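Local coordinates for protein condensin complex subunit 3 (Schizosaccharomyces pombe, PDB 5OQR) that serves as a regulatory HEAT-repeat subunit of condensin, the complex required to convert interphase chromatin into condensed, mitotic-like chromosomes, at residues A[706-711]-A[749-754]; A[739-744]-A[781-786]. All blocks are in the same frame, centred on the assembly; numbering follows the deposited sequence.

Contact 1: residues A[706-711]-A[749-754]; sequences VHLHLA and QRTKRK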
loop_
_atom_site.group_PDB
_atom_site.type_symbol
_atom_site.label_atom_id
_atom_site.label_comp_id
_atom_site.label_asym_id
_atom_site.label_seq_id
_atom_site.Cartn_x
_atom_site.Cartn_y
_atom_site.Cartn_z
ATOM N N VAL A 706 -24.663 9.462 15.151
ATOM C CA VAL A 706 -24.902 8.994 13.789
ATOM C C VAL A 706 -25.432 7.567 13.802
ATOM O O VAL A 706 -26.294 7.201 12.995
ATOM C CB VAL A 706 -23.615 9.111 12.949
ATOM C CG1 VAL A 706 -23.846 8.612 11.526
ATOM C CG2 VAL A 706 -23.121 10.545 12.926
ATOM N N HIS A 707 -24.919 6.734 14.708
ATOM C CA HIS A 707 -25.338 5.339 14.739
ATOM C C HIS A 707 -26.762 5.198 15.260
ATOM O O HIS A 707 -27.530 4.369 14.761
ATOM C CB HIS A 707 -24.364 4.520 15.583
ATOM C CG HIS A 707 -23.215 3.958 14.806
ATOM N ND1 HIS A 707 -22.226 3.198 15.390
ATOM C CD2 HIS A 707 -22.897 4.041 13.493
ATOM C CE1 HIS A 707 -21.351 2.834 14.472
ATOM N NE2 HIS A 707 -21.734 3.333 13.312
ATOM N N LEU A 708 -27.137 5.992 16.260
ATOM C CA LEU A 708 -28.529 5.988 16.686
ATOM C C LEU A 708 -29.426 6.592 15.615
ATOM O O LEU A 708 -30.579 6.175 15.465
ATOM C CB LEU A 708 -28.685 6.743 18.005
ATOM C CG LEU A 708 -29.974 6.450 18.775
ATOM C CD1 LEU A 708 -30.028 4.996 19.226
ATOM C CD2 LEU A 708 -30.097 7.374 19.970
ATOM N N HIS A 709 -28.915 7.567 14.863
ATOM C CA HIS A 709 -29.638 8.057 13.697
ATOM C C HIS A 709 -29.750 6.974 12.635
ATOM O O HIS A 709 -30.775 6.867 11.953
ATOM C CB HIS A 709 -28.942 9.296 13.132
ATOM C CG HIS A 709 -29.457 9.718 11.793
ATOM N ND1 HIS A 709 -28.673 9.716 10.659
ATOM C CD2 HIS A 709 -30.681 10.143 11.402
ATOM C CE1 HIS A 709 -29.390 10.127 9.628
ATOM N NE2 HIS A 709 -30.612 10.392 10.052
ATOM N N LEU A 710 -28.709 6.155 12.484
ATOM C CA LEU A 710 -28.750 5.076 11.504
ATOM C C LEU A 710 -29.766 4.012 11.901
ATOM O O LEU A 710 -30.418 3.415 11.038
ATOM C CB LEU A 710 -27.359 4.463 11.349
ATOM C CG LEU A 710 -27.229 3.342 10.317
ATOM C CD1 LEU A 710 -27.581 3.840 8.927
ATOM C CD2 LEU A 710 -25.830 2.765 10.341
ATOM N N ALA A 711 -29.907 3.754 13.201
ATOM C CA ALA A 711 -30.947 2.845 13.667
ATOM C C ALA A 711 -32.320 3.312 13.203
ATOM O O ALA A 711 -33.113 2.526 12.674
ATOM C CB ALA A 711 -30.898 2.738 15.189
ATOM N N GLN A 749 -35.604 7.691 23.500
ATOM C CA GLN A 749 -37.055 7.660 23.363
ATOM C C GLN A 749 -37.469 7.760 21.903
ATOM O O GLN A 749 -38.409 7.087 21.468
ATOM C CB GLN A 749 -37.682 8.792 24.175
ATOM C CG GLN A 749 -37.555 8.626 25.679
ATOM C CD GLN A 749 -37.998 9.861 26.440
ATOM O OE1 GLN A 749 -38.533 10.804 25.857
ATOM N NE2 GLN A 749 -37.774 9.860 27.747
ATOM N N ARG A 750 -36.774 8.594 21.125
ATOM C CA ARG A 750 -37.148 8.782 19.730
ATOM C C ARG A 750 -36.898 7.519 18.917
ATOM O O ARG A 750 -37.699 7.168 18.045
ATOM C CB ARG A 750 -36.379 9.960 19.131
ATOM C CG ARG A 750 -37.158 10.711 18.068
ATOM C CD ARG A 750 -36.290 11.114 16.891
ATOM N NE ARG A 750 -37.100 11.605 15.778
ATOM C CZ ARG A 750 -36.664 11.746 14.530
ATOM N NH1 ARG A 750 -35.414 11.429 14.216
ATOM N NH2 ARG A 750 -37.482 12.198 13.591
ATOM N N THR A 751 -35.793 6.821 19.188
ATOM C CA THR A 751 -35.496 5.604 18.441
ATOM C C THR A 751 -36.456 4.484 18.814
ATOM O O THR A 751 -36.837 3.678 17.959
ATOM C CB THR A 751 -34.044 5.177 18.679
ATOM O OG1 THR A 751 -33.165 6.168 18.140
ATOM C CG2 THR A 751 -33.743 3.842 18.008
ATOM N N LYS A 752 -36.855 4.412 20.086
ATOM C CA LYS A 752 -37.837 3.411 20.484
ATOM C C LYS A 752 -39.165 3.639 19.774
ATOM O O LYS A 752 -39.830 2.683 19.363
ATOM C CB LYS A 752 -38.023 3.426 22.001
ATOM C CG LYS A 752 -38.961 2.345 22.507
ATOM C CD LYS A 752 -38.761 2.074 23.988
ATOM C CE LYS A 752 -39.702 0.986 24.481
ATOM N NZ LYS A 752 -41.133 1.372 24.325
ATOM N N ARG A 753 -39.569 4.902 19.618
ATOM C CA ARG A 753 -40.740 5.207 18.804
ATOM C C ARG A 753 -40.584 4.649 17.398
ATOM O O ARG A 753 -41.536 4.100 16.829
ATOM C CB ARG A 753 -40.966 6.717 18.759
ATOM C CG ARG A 753 -42.057 7.215 19.688
ATOM C CD ARG A 753 -41.665 8.527 20.342
ATOM N NE ARG A 753 -41.216 9.517 19.365
ATOM C CZ ARG A 753 -40.491 10.590 19.663
ATOM N NH1 ARG A 753 -40.118 10.820 20.916
ATOM N NH2 ARG A 753 -40.130 11.432 18.706
ATOM N N LYS A 754 -39.390 4.781 16.818
ATOM C CA LYS A 754 -39.128 4.188 15.511
ATOM C C LYS A 754 -39.238 2.671 15.575
ATOM O O LYS A 754 -39.848 2.043 14.705
ATOM C CB LYS A 754 -37.741 4.606 15.016
ATOM C CG LYS A 754 -37.755 5.580 13.859
ATOM C CD LYS A 754 -37.999 7.001 14.318
ATOM C CE LYS A 754 -38.096 7.941 13.133
ATOM N NZ LYS A 754 -38.602 9.283 13.517
#
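Thr751 OG1 is held between a polar and an apolar neighbour: it hydrogen-bonds to OD1 of Asn712, while the branched end of Leu708 packs against the same oxygen. This is helix-to-helix packing within an alpha solenoid of HEAT repeats, joining the start of helix 706-717, in the ninth curated repeat, to the middle of helix 745-759. The contact is small and buried. Leu708 has its CG anti to the backbone N (chi1 -162°), which carries the isobutyl group toward helix 745-759, where it crosses Thr751 obliquely. CG lies 3.3 Å from Thr751 OG1, and the methyl CD1 lies 3.5 Å from the same oxygen, reaching on to Thr751 CB at 4.1 Å. Replacing Leu708 by an alanine would probably open a gap between the helices and leave the flank of the Thr751 hydroxyl without its apolar cover. Threonine suits its place because one small side chain serves both needs: the hydroxyl finds Asn712, and the methyl joins the apolar interface. Phe776, on a third helix, 767-785, packs on both Ala711 and Thr751. Ala711, whose CB points at the partner helix, is small enough to sit where the backbones are nearest, its CA 7.1 Å from the CA of Thr751. With Thr751 CG2 anti to its own nitrogen, that methyl meets Ala711 CB at 4.2 Å.

Contact 2: residues A[739-744]-A[781-786]; sequences IPTDLP and LQNEEA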
loop_
_atom_site.group_PDB
_atom_site.type_symbol
_atom_site.label_atom_id
_atom_site.label_comp_id
_atom_site.label_asym_id
_atom_site.label_seq_id
_atom_site.Cartn_x
_atom_site.Cartn_y
_atom_site.Cartn_z
ATOM N N ILE A 739 -23.803 2.334 20.075
ATOM C CA ILE A 739 -24.656 3.353 20.677
ATOM C C ILE A 739 -24.026 3.755 22.006
ATOM O O ILE A 739 -23.853 2.892 22.876
ATOM C CB ILE A 739 -26.087 2.834 20.882
ATOM C CG1 ILE A 739 -26.596 2.155 19.605
ATOM C CG2 ILE A 739 -27.010 3.971 21.286
ATOM C CD1 ILE A 739 -26.623 3.050 18.382
ATOM N N PRO A 740 -23.651 5.017 22.199
ATOM C CA PRO A 740 -23.152 5.432 23.514
ATOM C C PRO A 740 -24.263 5.432 24.552
ATOM O O PRO A 740 -25.455 5.428 24.237
ATOM C CB PRO A 740 -22.612 6.844 23.267
ATOM C CG PRO A 740 -23.280 7.303 22.029
ATOM C CD PRO A 740 -23.518 6.089 21.201
ATOM N N THR A 741 -23.848 5.436 25.816
ATOM C CA THR A 741 -24.770 5.344 26.939
ATOM C C THR A 741 -24.988 6.674 27.646
ATOM O O THR A 741 -25.705 6.715 28.649
ATOM C CB THR A 741 -24.258 4.314 27.950
ATOM O OG1 THR A 741 -23.036 4.780 28.533
ATOM C CG2 THR A 741 -24.013 2.973 27.275
ATOM N N ASP A 742 -24.393 7.759 27.150
ATOM C CA ASP A 742 -24.488 9.065 27.788
ATOM C C ASP A 742 -25.328 10.051 26.988
ATOM O O ASP A 742 -25.298 11.250 27.278
ATOM C CB ASP A 742 -23.090 9.640 28.013
ATOM C CG ASP A 742 -22.361 9.930 26.713
ATOM O OD1 ASP A 742 -22.668 9.271 25.699
ATOM O OD2 ASP A 742 -21.480 10.816 26.707
ATOM N N LEU A 743 -26.079 9.581 25.996
ATOM C CA LEU A 743 -26.897 10.475 25.199
ATOM C C LEU A 743 -28.116 10.934 25.998
ATOM O O LEU A 743 -28.486 10.316 26.999
ATOM C CB LEU A 743 -27.354 9.783 23.918
ATOM C CG LEU A 743 -26.260 9.339 22.949
ATOM C CD1 LEU A 743 -26.833 8.408 21.895
ATOM C CD2 LEU A 743 -25.603 10.542 22.294
ATOM N N PRO A 744 -28.751 12.026 25.577
ATOM C CA PRO A 744 -30.014 12.430 26.199
ATOM C C PRO A 744 -31.056 11.325 26.112
ATOM O O PRO A 744 -31.025 10.468 25.228
ATOM C CB PRO A 744 -30.436 13.657 25.386
ATOM C CG PRO A 744 -29.175 14.203 24.847
ATOM C CD PRO A 744 -28.256 13.035 24.627
ATOM N N LEU A 781 -34.112 1.067 26.775
ATOM C CA LEU A 781 -34.694 1.279 28.096
ATOM C C LEU A 781 -33.610 1.488 29.143
ATOM O O LEU A 781 -33.697 2.398 29.975
ATOM C CB LEU A 781 -35.573 0.089 28.475
ATOM C CG LEU A 781 -36.861 -0.094 27.676
ATOM C CD1 LEU A 781 -37.459 -1.460 27.949
ATOM C CD2 LEU A 781 -37.849 0.999 28.023
ATOM N N GLN A 782 -32.578 0.646 29.120
ATOM C CA GLN A 782 -31.532 0.727 30.133
ATOM C C GLN A 782 -30.795 2.059 30.070
ATOM O O GLN A 782 -30.438 2.625 31.108
ATOM C CB GLN A 782 -30.562 -0.437 29.960
ATOM C CG GLN A 782 -29.368 -0.402 30.889
ATOM C CD GLN A 782 -28.489 -1.618 30.724
ATOM O OE1 GLN A 782 -28.954 -2.681 30.318
ATOM N NE2 GLN A 782 -27.206 -1.466 31.025
ATOM N N ASN A 783 -30.551 2.575 28.863
ATOM C CA ASN A 783 -29.812 3.825 28.736
ATOM C C ASN A 783 -30.670 5.037 29.075
ATOM O O ASN A 783 -30.143 6.039 29.571
ATOM C CB ASN A 783 -29.234 3.953 27.326
ATOM C CG ASN A 783 -28.116 2.969 27.070
ATOM O OD1 ASN A 783 -27.507 2.453 28.004
ATOM N ND2 ASN A 783 -27.836 2.703 25.803
ATOM N N GLU A 784 -31.978 4.975 28.818
ATOM C CA GLU A 784 -32.878 5.996 29.345
ATOM C C GLU A 784 -32.822 6.035 30.865
ATOM O O GLU A 784 -32.776 7.111 31.469
ATOM C CB GLU A 784 -34.315 5.727 28.901
ATOM C CG GLU A 784 -34.579 5.841 27.421
ATOM C CD GLU A 784 -36.051 5.648 27.094
ATOM O OE1 GLU A 784 -36.897 6.043 27.923
ATOM O OE2 GLU A 784 -36.365 5.091 26.019
ATOM N N GLU A 785 -32.831 4.860 31.497
ATOM C CA GLU A 785 -32.917 4.783 32.950
ATOM C C GLU A 785 -31.710 5.438 33.606
ATOM O O GLU A 785 -31.854 6.263 34.515
ATOM C CB GLU A 785 -33.044 3.317 33.373
ATOM C CG GLU A 785 -33.128 3.074 34.875
ATOM C CD GLU A 785 -34.504 3.357 35.435
ATOM O OE1 GLU A 785 -35.364 3.864 34.684
ATOM O OE2 GLU A 785 -34.727 3.067 36.630
ATOM N N ALA A 786 -30.510 5.082 33.159
ATOM C CA ALA A 786 -29.284 5.612 33.745
ATOM C C ALA A 786 -29.282 7.136 33.726
ATOM O O ALA A 786 -29.477 7.754 32.680
ATOM C CB ALA A 786 -28.074 5.072 33.008
#
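The loop 739-744 passes the final turn of helix 767-785 with the CA of Thr741 5.6 Å from the CA of Asn783, a close approach without a hydrogen bond between the two segments. In this alpha solenoid of HEAT repeats, the contact joins the connection between helices 725-736 and 745-759 to the last helix of the chain. The loop is neither helix nor strand: Pro740 and Leu743 have extended backbones, while Thr741 and Asp742 between them bend the chain, and Pro744 then takes the N-cap position of helix 745-759. The bend is open, with Pro740 O 4.6 Å from Leu743 N, and the hydroxyl of Tyr748 bridges it by bonding to both. Asn783 does most of the touching from the helix. Its CB points at the loop, and CG stands anti to its carbonyl carbon (chi1 -70°), bringing the carboxamide against the aliphatic part of Thr741. OD1 lies 3.6 Å from Thr741 CG2 and 3.7 Å from Thr741 CB, so the amide meets the methyl side of the threonine. The Thr741 hydroxyl sits between the backbone N and carbonyl carbon (chi1 66°) and is turned from the amide, OG1 being 5.1 Å from Asn783 OD1. A beta-branched residue fits here because its methyl can pack on the helix while its hydroxyl points away from the amide; the residue itself is exposed. Asparagine is short enough to lie against Thr741 while also touching the side chain of Tyr748. Its nitrogen comes near the loop backbone without bonding to it, ND2 lying 3.9 Å from Pro740 O.

In the fold
The two contacts interlock along the chain: 706-711, 739-744, 749-754 and 781-786 come in that order, so the second contact begins before the first is completed. Their centres are about 12 Å apart, on the same side of the chain's centre. The loop 739-744 leads into helix 745-759, which contact 1 uses, and helix 767-785 of contact 2 follows next. The segments also touch directly: Leu708 CD2 packs on Leu743 CD1 at 3.9 Å, and Gln749 CG approaches Glu784 OE1 at 3.5 Å. Together the two contacts tie the curated ninth HEAT repeat to the last two helices, so that they probably behave as one C-terminal end of the solenoid.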